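Local coordinates for protein STM4351 (Salmonella enterica, PDB 2Y7I) that binds arginine with high specificity in the periplasm, as a member of the bacterial solute-binding protein 3 family, at residues N26-G30 with F31-V35; D200-L203 with Q204-A208; Y174-M177 with D178-S182; V98-K101 with G102-T106; A108-G112 with K113-L117. All coordinates share one frame; numbering follows the deposited sequence.

Interaction 1 (N26-G30 with F31-V35); sequences NKIVG and FDIDV
Ile28 and Ile33 meet in an apolar contact at a strand-to-helix junction, where strand 28-29 passes through Gly30, the N-cap residue, into helix 31-42. CG2 of Ile28 touches CD1 of Ile33 at 3.5 Å, a tight approach, and the two side chains cross at about a right angle. With CG1 of Ile33 set beside its own backbone N (chi1 -51°), that branch folds back over the incoming chain and comes within 3.4 Å of Val29 C. Phe49 of strand 46-51 touches both isoleucines from outside.

The polar half of the junction centres on Gly30. Its carbonyl O accepts the first helical bond, from Asp34 N at 3.0 Å, while its N gives a hydrogen bond to a water 3.0 Å away. That water in turn donates to Asp34 OD1 at 2.8 Å, so the acidic side chain reaches the cap residue through solvent; Asp34 OD2 is bound by Trp226 NE1. Gly30 has a positive phi of 139°, where a CB would be jammed against the preceding carbonyl. Both polar backbone atoms of the cap residue are therefore satisfied, one directly and one through water, and the carboxylate near the first turn would probably interact favourably with the helix dipole.

Interaction 2 (D200-L203 with Q204-A208); sequences DALL and QEINA
Segments 200-203 and 204-208 are consecutive turns at the start of alpha helix 200-214, with i to i+4 hydrogen bonds from Gln204 N to Asp200 O, Glu205 N to Ala201 O, Ile206 N to Leu202 O and Asn207 N to Leu203 O. Side chains on two flanks of the helix repeat this spacing.

On the polar flank, Gln204 NE2 donates to Asp200 OD1 at 2.8 Å in a nearly straight bond (167°). The acceptor lies in the amide plane, but the donor comes from above the carboxylate plane, the two flat groups being turned 43° against each other. A bend at chi2 of Gln204 curls the amide back toward Asp200 and brings its NE2 within 3.6 Å of Leu203 CD2. On the buried flank, Leu202 CD1 presses on Ile206 CD1 at 3.3 Å, closer than usual for two methyls; Met43 and Val195 touch both residues. Farther round, Glu205 forms a salt bridge with Arg6, and Asn207 OD1 accepts from Gln87 N, close to a bound zinc ion. Gln204 is thus engaged at both ends of its amide: its OE1 receives Asn207 ND2 at 3.3 Å, the donor standing 36° above the carbonyl plane.

Interaction 3 (Y174-M177 with D178-S182); sequences YAIM and DERAS
Met177 packs back along the chain that follows it, near the end of strand 174-176, ahead of the loop that leads on toward strand 194-195. Its CB lies 3.3 Å from Asp178 N, and CG, placed opposite the backbone N by a chi1 of -164°, stays beside that same amide at 3.4 Å. The side chain runs straight on to SD, which packs against Leu110, and a turn at chi3 (76°) then brings the methyl CE to 3.6 Å from Glu179 O. Tyr104 also touches this buried side chain.

The strand is an outermost member, within this chain, of the mixed five-stranded sheet, where it pairs antiparallel with strand 95-100; a backbone hydrogen bond between Met177 and Val97 lies at this edge, and Glu179 N bonds to His105 O of the loop after strand 95-100. No direct hydrogen bond joins segment 174-177 to 178-182, and water does the bridging instead. One water donates to both Met177 O and Glu179 O, the latter at 2.6 Å. Another lies at the edge of the Arg180 guanidinium, in its plane, accepting from NE at 2.6 Å and lying within hydrogen-bonding distance of Met177 O. The arginine chain, extended from CG to NE, carries NH2 to 4.0 Å from Ile176 CG2, a loose approach. Asp178 OD2 is hydrogen-bonded to His105 ND1, while Glu179 OE1 receives the amide of Phe107.

Interaction 4 (V98-K101 with G102-T106); sequences VTRK and GAYHT
Arg100 lays one face of its guanidinium over the methyl of Ala103, whose CB is 3.6 Å from NH2 and nearly as close to CZ and NH1. The long chain reaches this position through a sharp bend at chi3 (19°), which doubles the group back over the turn; its NH1 has in addition a long, weak ion pair with Glu155. Ala103 CB also sits 3.3 Å from Arg100 O, the acceptor of the turn's hydrogen bond.

That bond, from Ala103 N to Arg100 O at 3.1 Å, closes a type II beta turn from Arg100 to Ala103 at the end of strand 95-100, on the way to strand 114-118. Gly102 occupies the third position with a phi of 82°, where a CB would clash with the carbonyl O of Lys101. Arg100 O has a second donor in Thr99 OG1, 2.8 Å away; the hydroxyl and the amide arrive from opposite faces of the carbonyl plane, so the oxygen is gripped from both sides.

Thr99 is buried and also packs against Tyr104. CB and CG2 each stand 3.8 Å from Tyr104 CD2, with CB at the edge of the ring near its plane and OG1 also at that edge. Leu110 and Lys113 touch the tyrosine too, and its hydroxyl is hydrogen-bonded to Glu155.

Interaction 5 (A108-G112 with K113-L117); sequences ADLKG and KKVGL
Leu110 meets two side chains of the segment that follows it, Lys113 and Val115, crossing each at about a right angle. CD1 lies 4.1 Å from Val115 CG2, an ordinary apolar contact, and CD2 is equally far from Lys113 CB. The lysine keeps close to the backbone at its base: CB is 3.2 Å from Leu110 O and CG 3.6 Å from Lys111 O, a bend at chi2 (-66°) then directing the rest of the chain away from the turn.

The turn is closed by the hydrogen bond from Lys113 N to Leu110 O, 2.9 Å long and somewhat bent at 144°. Gly112 supplies the positive phi (79°) within this reversal. Before it, a short 3-10 segment, 108-110, is closed by Lys111 N bonding to Ala108 O.

Farther out, Leu127 of helix 122-130 and Ile134 touch Val115. Asp109 OD2 accepts the amides of His105 and Thr106, tying the 3-10 segment to the preceding loop. Backbone bonds to Thr135 and Glu155 then take the chain into the mixed sheet of this lobe. A type II beta turn from Leu110 to Lys113 thus links the 3-10 segment to strand 114-118 of the mixed sheet.

Interactions 3, 4 and 5 form one neighbourhood on the five-stranded sheet, their centres 8 to 12 Å apart. Strands 174-176 and 95-100 pair directly, Ala175 N bonding to Thr99 O, and Glu179 N to His105 O adds a bond between the following loops; interaction 5 joins them through the side chains of Leu110, Tyr104 and Met177. Interactions 4 and 5 both use type II turns; interaction 3, a surface contact like interaction 4, relies on water. Interactions 1, 2 and 5 are partly buried. Interactions 1 and 2, centres about 21 Å apart, concern helix starts: a glycine cap and an isoleucine contact where the Asp32 side chain lies about 6 Å from the bound arginine, and a helical segment with a polar flank and a buried apolar one.

Interaction 1 (N26-G30 with F31-V35)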
loop_
_atom_site.group_PDB
_atom_site.type_symbol
_atom_site.label_atom_id
_atom_site.label_comp_id
_atom_site.label_asym_id
_atom_site.label_seq_id
_atom_site.Cartn_x
_atom_site.Cartn_y
_atom_site.Cartn_z
ATOM N N ASN A 26 23.309 -11.210 13.678
ATOM C CA ASN A 26 23.264 -12.119 12.529
ATOM C C ASN A 26 21.842 -12.507 12.113
ATOM O O ASN A 26 21.600 -13.626 11.654
ATOM C CB ASN A 26 24.115 -13.370 12.817
ATOM C CG ASN A 26 24.721 -13.967 11.567
ATOM O OD1 ASN A 26 25.555 -13.343 10.907
ATOM N ND2 ASN A 26 24.316 -15.193 11.241
ATOM N N LYS A 27 20.897 -11.585 12.293
ATOM C CA LYS A 27 19.530 -11.801 11.831
ATOM C C LYS A 27 19.250 -10.977 10.578
ATOM O O LYS A 27 19.775 -9.871 10.417
ATOM C CB LYS A 27 18.509 -11.483 12.937
ATOM C CG LYS A 27 18.586 -12.380 14.182
ATOM C CD LYS A 27 18.192 -13.833 13.898
ATOM C CE LYS A 27 17.545 -14.503 15.122
ATOM N NZ LYS A 27 18.407 -14.531 16.350
ATOM N N ILE A 28 18.428 -11.532 9.690
ATOM C CA ILE A 28 18.079 -10.883 8.435
ATOM C C ILE A 28 16.900 -9.930 8.690
ATOM O O ILE A 28 15.887 -10.331 9.260
ATOM C CB ILE A 28 17.735 -11.921 7.336
ATOM C CG1 ILE A 28 18.886 -12.931 7.165
ATOM C CG2 ILE A 28 17.436 -11.231 6.003
ATOM C CD1 ILE A 28 18.639 -13.975 6.077
ATOM N N VAL A 29 17.064 -8.676 8.278
ATOM C CA VAL A 29 16.108 -7.607 8.573
ATOM C C VAL A 29 15.982 -6.684 7.362
ATOM O O VAL A 29 16.802 -6.726 6.449
ATOM C CB VAL A 29 16.536 -6.763 9.834
ATOM C CG1 VAL A 29 16.476 -7.590 11.111
ATOM C CG2 VAL A 29 17.935 -6.166 9.647
ATOM N N GLY A 30 14.955 -5.845 7.352
ATOM C CA GLY A 30 14.804 -4.892 6.273
ATOM C C GLY A 30 13.375 -4.739 5.791
ATOM O O GLY A 30 12.461 -5.422 6.272
ATOM N N PHE A 31 13.196 -3.851 4.815
ATOM C CA PHE A 31 11.883 -3.615 4.237
ATOM C C PHE A 31 11.283 -4.903 3.676
ATOM O O PHE A 31 10.140 -5.243 3.996
ATOM C CB PHE A 31 11.949 -2.548 3.155
ATOM C CG PHE A 31 10.627 -2.283 2.489
ATOM C CD1 PHE A 31 9.638 -1.559 3.141
ATOM C CD2 PHE A 31 10.385 -2.746 1.198
ATOM C CE1 PHE A 31 8.412 -1.297 2.515
ATOM C CE2 PHE A 31 9.170 -2.487 0.564
ATOM C CZ PHE A 31 8.186 -1.772 1.232
ATOM N N ASP A 32 12.063 -5.625 2.864
ATOM C CA ASP A 32 11.562 -6.860 2.231
ATOM C C ASP A 32 11.198 -7.928 3.246
ATOM O O ASP A 32 10.272 -8.702 3.022
ATOM C CB ASP A 32 12.589 -7.458 1.271
ATOM C CG ASP A 32 12.634 -6.754 -0.063
ATOM O OD1 ASP A 32 11.747 -5.918 -0.367
ATOM O OD2 ASP A 32 13.569 -7.052 -0.830
ATOM N N ILE A 33 11.945 -7.981 4.344
ATOM C CA ILE A 33 11.695 -8.961 5.402
ATOM C C ILE A 33 10.369 -8.649 6.099
ATOM O O ILE A 33 9.594 -9.554 6.398
ATOM C CB ILE A 33 12.842 -9.019 6.442
ATOM C CG1 ILE A 33 14.220 -9.173 5.761
ATOM C CG2 ILE A 33 12.584 -10.126 7.481
ATOM C CD1 ILE A 33 14.330 -10.300 4.716
ATOM N N ASP A 34 10.121 -7.370 6.357
ATOM C CA ASP A 34 8.853 -6.935 6.971
ATOM C C ASP A 34 7.666 -7.242 6.071
ATOM O O ASP A 34 6.631 -7.734 6.542
ATOM C CB ASP A 34 8.897 -5.446 7.338
ATOM C CG ASP A 34 9.721 -5.188 8.589
ATOM O OD1 ASP A 34 10.288 -6.155 9.137
ATOM O OD2 ASP A 34 9.813 -4.029 9.024
ATOM N N VAL A 35 7.827 -6.948 4.779
ATOM C CA VAL A 35 6.834 -7.299 3.770
ATOM C C VAL A 35 6.579 -8.815 3.742
ATOM O O VAL A 35 5.428 -9.247 3.839
ATOM C CB VAL A 35 7.212 -6.767 2.353
ATOM C CG1 VAL A 35 6.261 -7.316 1.290
ATOM C CG2 VAL A 35 7.175 -5.234 2.316
HETATM O O HOH W 1 13.022 -6.451 9.506
#

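Interaction 2 (D200-L203 with Q204-A208)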
loop_
_atom_site.group_PDB
_atom_site.type_symbol
_atom_site.label_atom_id
_atom_site.label_comp_id
_atom_site.label_asym_id
_atom_site.label_seq_id
_atom_site.Cartn_x
_atom_site.Cartn_y
_atom_site.Cartn_z
ATOM N N ASP A 200 0.951 -21.455 -9.657
ATOM C CA ASP A 200 -0.094 -20.428 -9.612
ATOM C C ASP A 200 -0.882 -20.359 -8.307
ATOM O O ASP A 200 -1.302 -19.273 -7.908
ATOM C CB ASP A 200 -1.073 -20.555 -10.785
ATOM C CG ASP A 200 -2.018 -19.365 -10.874
ATOM O OD1 ASP A 200 -1.543 -18.259 -11.211
ATOM O OD2 ASP A 200 -3.223 -19.532 -10.582
ATOM N N ALA A 201 -1.106 -21.505 -7.659
ATOM C CA ALA A 201 -1.869 -21.525 -6.404
ATOM C C ALA A 201 -1.125 -20.736 -5.327
ATOM O O ALA A 201 -1.711 -19.924 -4.609
ATOM C CB ALA A 201 -2.132 -22.955 -5.944
ATOM N N LEU A 202 0.174 -20.974 -5.224
ATOM C CA LEU A 202 0.980 -20.212 -4.300
ATOM C C LEU A 202 1.006 -18.733 -4.708
ATOM O O LEU A 202 0.833 -17.858 -3.865
ATOM C CB LEU A 202 2.390 -20.795 -4.226
ATOM C CG LEU A 202 3.436 -20.216 -3.271
ATOM C CD1 LEU A 202 4.208 -19.141 -3.959
ATOM C CD2 LEU A 202 2.826 -19.696 -1.968
ATOM N N LEU A 203 1.232 -18.457 -5.991
ATOM C CA LEU A 203 1.303 -17.067 -6.458
ATOM C C LEU A 203 0.028 -16.293 -6.111
ATOM O O LEU A 203 0.103 -15.159 -5.628
ATOM C CB LEU A 203 1.559 -17.015 -7.963
ATOM C CG LEU A 203 1.608 -15.636 -8.618
ATOM C CD1 LEU A 203 2.824 -14.866 -8.148
ATOM C CD2 LEU A 203 1.640 -15.820 -10.125
ATOM N N GLN A 204 -1.137 -16.900 -6.352
ATOM C CA GLN A 204 -2.408 -16.221 -6.072
ATOM C C GLN A 204 -2.678 -16.035 -4.571
ATOM O O GLN A 204 -3.330 -15.072 -4.168
ATOM C CB GLN A 204 -3.590 -16.891 -6.786
ATOM C CG GLN A 204 -3.525 -16.852 -8.337
ATOM C CD GLN A 204 -2.808 -15.621 -8.925
ATOM O OE1 GLN A 204 -3.001 -14.482 -8.479
ATOM N NE2 GLN A 204 -1.979 -15.859 -9.941
ATOM N N GLU A 205 -2.166 -16.951 -3.752
ATOM C CA GLU A 205 -2.229 -16.792 -2.304
ATOM C C GLU A 205 -1.413 -15.577 -1.894
ATOM O O GLU A 205 -1.856 -14.775 -1.071
ATOM C CB GLU A 205 -1.644 -18.002 -1.606
ATOM C CG GLU A 205 -2.595 -19.135 -1.383
ATOM C CD GLU A 205 -2.018 -20.114 -0.381
ATOM O OE1 GLU A 205 -1.171 -20.940 -0.780
ATOM O OE2 GLU A 205 -2.376 -20.018 0.810
ATOM N N ILE A 206 -0.220 -15.463 -2.474
ATOM C CA ILE A 206 0.688 -14.344 -2.214
ATOM C C ILE A 206 0.060 -13.022 -2.662
ATOM O O ILE A 206 0.116 -12.023 -1.933
ATOM C CB ILE A 206 2.059 -14.555 -2.899
ATOM C CG1 ILE A 206 2.888 -15.586 -2.125
ATOM C CG2 ILE A 206 2.840 -13.234 -3.008
ATOM C CD1 ILE A 206 4.113 -16.062 -2.878
ATOM N N ASN A 207 -0.527 -13.013 -3.858
ATOM C CA ASN A 207 -1.238 -11.820 -4.337
ATOM C C ASN A 207 -2.415 -11.408 -3.452
ATOM O O ASN A 207 -2.595 -10.224 -3.168
ATOM C CB ASN A 207 -1.698 -11.999 -5.788
ATOM C CG ASN A 207 -0.609 -11.643 -6.783
ATOM O OD1 ASN A 207 0.207 -10.757 -6.530
ATOM N ND2 ASN A 207 -0.580 -12.342 -7.914
ATOM N N ALA A 208 -3.211 -12.384 -3.022
ATOM C CA ALA A 208 -4.339 -12.098 -2.147
ATOM C C ALA A 208 -3.839 -11.501 -0.824
ATOM O O ALA A 208 -4.462 -10.595 -0.282
ATOM C CB ALA A 208 -5.166 -13.345 -1.898
#

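Interaction 3 (Y174-M177 with D178-S182)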
loop_
_atom_site.group_PDB
_atom_site.type_symbol
_atom_site.label_atom_id
_atom_site.label_comp_id
_atom_site.label_asym_id
_atom_site.label_seq_id
_atom_site.Cartn_x
_atom_site.Cartn_y
_atom_site.Cartn_z
ATOM N N TYR A 174 31.796 10.584 0.467
ATOM C CA TYR A 174 31.245 10.124 -0.799
ATOM C C TYR A 174 29.920 10.833 -1.058
ATOM O O TYR A 174 29.384 11.468 -0.152
ATOM C CB TYR A 174 31.098 8.591 -0.761
ATOM C CG TYR A 174 32.458 7.949 -0.573
ATOM C CD1 TYR A 174 33.026 7.832 0.699
ATOM C CD2 TYR A 174 33.205 7.531 -1.671
ATOM C CE1 TYR A 174 34.295 7.276 0.871
ATOM C CE2 TYR A 174 34.468 6.978 -1.511
ATOM C CZ TYR A 174 35.008 6.860 -0.244
ATOM O OH TYR A 174 36.264 6.317 -0.093
ATOM N N ALA A 175 29.408 10.751 -2.287
ATOM C CA ALA A 175 28.136 11.398 -2.636
ATOM C C ALA A 175 27.511 10.726 -3.837
ATOM O O ALA A 175 28.212 10.150 -4.674
ATOM C CB ALA A 175 28.323 12.897 -2.919
ATOM N N ILE A 176 26.184 10.809 -3.912
ATOM C CA ILE A 176 25.453 10.381 -5.085
ATOM C C ILE A 176 25.839 11.317 -6.237
ATOM O O ILE A 176 25.792 12.550 -6.103
ATOM C CB ILE A 176 23.915 10.401 -4.855
ATOM C CG1 ILE A 176 23.484 9.262 -3.917
ATOM C CG2 ILE A 176 23.162 10.284 -6.202
ATOM C CD1 ILE A 176 22.009 9.369 -3.427
ATOM N N MET A 177 26.218 10.715 -7.358
ATOM C CA MET A 177 26.621 11.442 -8.547
ATOM C C MET A 177 25.423 12.143 -9.174
ATOM O O MET A 177 24.297 11.641 -9.109
ATOM C CB MET A 177 27.301 10.485 -9.526
ATOM C CG MET A 177 28.098 11.166 -10.623
ATOM S SD MET A 177 28.887 9.989 -11.756
ATOM C CE MET A 177 27.448 9.490 -12.710
ATOM N N ASP A 178 25.661 13.313 -9.765
ATOM C CA ASP A 178 24.560 14.112 -10.301
ATOM C C ASP A 178 23.723 13.379 -11.362
ATOM O O ASP A 178 22.486 13.385 -11.280
ATOM C CB ASP A 178 25.040 15.475 -10.803
ATOM C CG ASP A 178 25.305 16.457 -9.663
ATOM O OD1 ASP A 178 24.794 16.217 -8.548
ATOM O OD2 ASP A 178 26.018 17.467 -9.878
ATOM N N GLU A 179 24.374 12.757 -12.341
ATOM C CA GLU A 179 23.621 12.078 -13.393
ATOM C C GLU A 179 23.127 10.729 -12.891
ATOM O O GLU A 179 23.924 9.895 -12.467
ATOM C CB GLU A 179 24.446 11.891 -14.679
ATOM C CG GLU A 179 23.609 11.278 -15.817
ATOM C CD GLU A 179 24.361 11.052 -17.113
ATOM O OE1 GLU A 179 25.587 11.314 -17.189
ATOM O OE2 GLU A 179 23.713 10.592 -18.075
ATOM N N ARG A 180 21.813 10.528 -12.970
ATOM C CA ARG A 180 21.196 9.265 -12.615
ATOM C C ARG A 180 20.820 8.482 -13.869
ATOM O O ARG A 180 20.808 9.032 -14.974
ATOM C CB ARG A 180 19.956 9.519 -11.758
ATOM C CG ARG A 180 20.284 10.339 -10.524
ATOM C CD ARG A 180 19.140 10.401 -9.545
ATOM N NE ARG A 180 19.550 11.140 -8.354
ATOM C CZ ARG A 180 18.952 11.051 -7.169
ATOM N NH1 ARG A 180 17.902 10.246 -6.999
ATOM N NH2 ARG A 180 19.405 11.774 -6.155
ATOM N N ALA A 181 20.514 7.203 -13.686
ATOM C CA ALA A 181 20.089 6.332 -14.786
ATOM C C ALA A 181 18.638 5.944 -14.566
ATOM O O ALA A 181 18.281 5.430 -13.503
ATOM C CB ALA A 181 20.960 5.090 -14.859
ATOM N N SER A 182 17.810 6.191 -15.573
ATOM C CA SER A 182 16.373 5.978 -15.456
ATOM C C SER A 182 15.779 5.238 -16.651
ATOM O O SER A 182 14.594 4.879 -16.622
ATOM C CB SER A 182 15.653 7.321 -15.270
ATOM O OG SER A 182 15.786 7.783 -13.936
HETATM O O HOH W 2 23.902 14.244 -6.722
HETATM O O HOH W 3 24.039 8.839 -10.067
HETATM O O HOH W 4 21.599 12.647 -8.562
#

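Interaction 4 (V98-K101 with G102-T106)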
loop_
_atom_site.group_PDB
_atom_site.type_symbol
_atom_site.label_atom_id
_atom_site.label_comp_id
_atom_site.label_asym_id
_atom_site.label_seq_id
_atom_site.Cartn_x
_atom_site.Cartn_y
_atom_site.Cartn_z
ATOM N N VAL A 98 27.611 6.127 -6.695
ATOM C CA VAL A 98 28.263 6.820 -5.594
ATOM C C VAL A 98 29.763 6.888 -5.891
ATOM O O VAL A 98 30.351 5.904 -6.319
ATOM C CB VAL A 98 27.952 6.182 -4.221
ATOM C CG1 VAL A 98 28.288 4.650 -4.193
ATOM C CG2 VAL A 98 28.623 6.967 -3.090
ATOM N N THR A 99 30.350 8.079 -5.730
ATOM C CA THR A 99 31.785 8.294 -5.954
ATOM C C THR A 99 32.315 9.109 -4.789
ATOM O O THR A 99 31.541 9.529 -3.938
ATOM C CB THR A 99 32.074 9.048 -7.278
ATOM O OG1 THR A 99 31.764 10.445 -7.133
ATOM C CG2 THR A 99 31.274 8.436 -8.465
ATOM N N ARG A 100 33.622 9.346 -4.748
ATOM C CA ARG A 100 34.153 10.351 -3.835
ATOM C C ARG A 100 33.445 11.679 -4.142
ATOM O O ARG A 100 33.217 11.994 -5.303
ATOM C CB ARG A 100 35.665 10.484 -4.009
ATOM C CG ARG A 100 36.469 9.413 -3.270
ATOM C CD ARG A 100 37.938 9.365 -3.706
ATOM N NE ARG A 100 38.383 10.595 -4.372
ATOM C CZ ARG A 100 38.474 10.755 -5.697
ATOM N NH1 ARG A 100 38.149 9.761 -6.532
ATOM N NH2 ARG A 100 38.884 11.920 -6.190
ATOM N N LYS A 101 33.089 12.433 -3.104
ATOM C CA LYS A 101 32.246 13.623 -3.247
ATOM C C LYS A 101 32.897 14.651 -4.176
ATOM O O LYS A 101 34.034 15.024 -3.981
ATOM C CB LYS A 101 31.963 14.229 -1.863
ATOM C CG LYS A 101 31.139 15.497 -1.849
ATOM C CD LYS A 101 30.897 15.960 -0.409
ATOM C CE LYS A 101 32.209 16.349 0.278
ATOM N NZ LYS A 101 32.070 16.479 1.767
ATOM N N GLY A 102 32.179 15.076 -5.207
ATOM C CA GLY A 102 32.716 16.079 -6.137
ATOM C C GLY A 102 33.632 15.554 -7.228
ATOM O O GLY A 102 34.029 16.312 -8.107
ATOM N N ALA A 103 33.968 14.265 -7.198
ATOM C CA ALA A 103 34.959 13.728 -8.136
ATOM C C ALA A 103 34.423 13.470 -9.551
ATOM O O ALA A 103 35.189 13.524 -10.530
ATOM C CB ALA A 103 35.632 12.463 -7.566
ATOM N N TYR A 104 33.124 13.183 -9.645
ATOM C CA TYR A 104 32.443 12.875 -10.911
ATOM C C TYR A 104 31.046 13.495 -10.857
ATOM O O TYR A 104 30.422 13.554 -9.783
ATOM C CB TYR A 104 32.369 11.345 -11.172
ATOM C CG TYR A 104 33.745 10.694 -11.267
ATOM C CD1 TYR A 104 34.486 10.748 -12.454
ATOM C CD2 TYR A 104 34.322 10.075 -10.151
ATOM C CE1 TYR A 104 35.773 10.187 -12.532
ATOM C CE2 TYR A 104 35.586 9.511 -10.220
ATOM C CZ TYR A 104 36.305 9.572 -11.414
ATOM O OH TYR A 104 37.566 9.028 -11.486
ATOM N N HIS A 105 30.574 13.968 -12.010
ATOM C CA HIS A 105 29.218 14.502 -12.135
ATOM C C HIS A 105 28.365 13.637 -13.059
ATOM O O HIS A 105 27.167 13.468 -12.837
ATOM C CB HIS A 105 29.251 15.934 -12.689
ATOM C CG HIS A 105 29.748 16.955 -11.714
ATOM N ND1 HIS A 105 28.912 17.852 -11.085
ATOM C CD2 HIS A 105 30.998 17.232 -11.270
ATOM C CE1 HIS A 105 29.621 18.632 -10.288
ATOM N NE2 HIS A 105 30.890 18.278 -10.383
ATOM N N THR A 106 28.985 13.108 -14.110
ATOM C CA THR A 106 28.241 12.424 -15.169
ATOM C C THR A 106 28.880 11.099 -15.539
ATOM O O THR A 106 30.067 10.847 -15.246
ATOM C CB THR A 106 28.173 13.269 -16.476
ATOM O OG1 THR A 106 29.474 13.343 -17.062
ATOM C CG2 THR A 106 27.656 14.680 -16.232
#

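Interaction 5 (A108-G112 with K113-L117)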
loop_
_atom_site.group_PDB
_atom_site.type_symbol
_atom_site.label_atom_id
_atom_site.label_comp_id
_atom_site.label_asym_id
_atom_site.label_seq_id
_atom_site.Cartn_x
_atom_site.Cartn_y
_atom_site.Cartn_z
ATOM N N ALA A 108 29.727 10.352 -18.546
ATOM C CA ALA A 108 30.838 10.753 -19.415
ATOM C C ALA A 108 32.122 10.975 -18.608
ATOM O O ALA A 108 33.205 10.595 -19.051
ATOM C CB ALA A 108 30.486 12.003 -20.225
ATOM N N ASP A 109 31.993 11.574 -17.424
ATOM C CA ASP A 109 33.147 11.819 -16.549
ATOM C C ASP A 109 33.815 10.511 -16.105
ATOM O O ASP A 109 34.996 10.499 -15.765
ATOM C CB ASP A 109 32.744 12.613 -15.298
ATOM C CG ASP A 109 32.287 14.024 -15.604
ATOM O OD1 ASP A 109 32.681 14.599 -16.643
ATOM O OD2 ASP A 109 31.519 14.562 -14.773
ATOM N N LEU A 110 33.053 9.422 -16.103
ATOM C CA LEU A 110 33.570 8.115 -15.698
ATOM C C LEU A 110 34.229 7.322 -16.830
ATOM O O LEU A 110 34.577 6.153 -16.651
ATOM C CB LEU A 110 32.462 7.299 -15.017
ATOM C CG LEU A 110 32.156 7.764 -13.585
ATOM C CD1 LEU A 110 30.774 7.269 -13.152
ATOM C CD2 LEU A 110 33.229 7.245 -12.646
ATOM N N LYS A 111 34.413 7.959 -17.988
ATOM C CA LYS A 111 35.038 7.295 -19.142
ATOM C C LYS A 111 36.378 6.643 -18.742
ATOM O O LYS A 111 37.253 7.305 -18.187
ATOM C CB LYS A 111 35.236 8.290 -20.297
ATOM C CG LYS A 111 35.587 7.636 -21.636
ATOM C CD LYS A 111 36.028 8.659 -22.680
ATOM C CE LYS A 111 36.617 7.968 -23.908
ATOM N NZ LYS A 111 37.252 8.940 -24.856
ATOM N N GLY A 112 36.515 5.346 -19.009
ATOM C CA GLY A 112 37.767 4.624 -18.736
ATOM C C GLY A 112 37.959 4.226 -17.281
ATOM O O GLY A 112 39.020 3.742 -16.901
ATOM N N LYS A 113 36.932 4.417 -16.460
ATOM C CA LYS A 113 37.061 4.185 -15.028
ATOM C C LYS A 113 36.306 2.927 -14.627
ATOM O O LYS A 113 35.505 2.389 -15.409
ATOM C CB LYS A 113 36.577 5.407 -14.221
ATOM C CG LYS A 113 37.251 6.755 -14.598
ATOM C CD LYS A 113 38.738 6.789 -14.251
ATOM C CE LYS A 113 39.348 8.138 -14.624
ATOM N NZ LYS A 113 40.810 8.148 -14.409
ATOM N N LYS A 114 36.580 2.457 -13.414
ATOM C CA LYS A 114 35.984 1.232 -12.888
ATOM C C LYS A 114 34.806 1.552 -11.990
ATOM O O LYS A 114 34.932 2.326 -11.035
ATOM C CB LYS A 114 37.023 0.408 -12.115
ATOM C CG LYS A 114 38.110 -0.216 -12.992
ATOM C CD LYS A 114 39.144 -0.975 -12.157
ATOM C CE LYS A 114 40.022 -1.828 -13.050
ATOM N NZ LYS A 114 40.937 -2.739 -12.274
ATOM N N VAL A 115 33.661 0.956 -12.305
ATOM C CA VAL A 115 32.469 1.097 -11.481
ATOM C C VAL A 115 31.962 -0.285 -11.044
ATOM O O VAL A 115 31.706 -1.160 -11.872
ATOM C CB VAL A 115 31.368 1.917 -12.197
ATOM C CG1 VAL A 115 30.086 1.939 -11.371
ATOM C CG2 VAL A 115 31.837 3.334 -12.434
ATOM N N GLY A 116 31.844 -0.468 -9.728
ATOM C CA GLY A 116 31.401 -1.735 -9.165
ATOM C C GLY A 116 29.887 -1.842 -9.137
ATOM O O GLY A 116 29.179 -0.844 -8.969
ATOM N N LEU A 117 29.391 -3.062 -9.299
ATOM C CA LEU A 117 27.957 -3.347 -9.290
ATOM C C LEU A 117 27.766 -4.832 -9.023
ATOM O O LEU A 117 28.734 -5.592 -9.003
ATOM C CB LEU A 117 27.295 -2.925 -10.611
ATOM C CG LEU A 117 28.081 -3.212 -11.902
ATOM C CD1 LEU A 117 27.997 -4.679 -12.325
ATOM C CD2 LEU A 117 27.624 -2.318 -13.035
#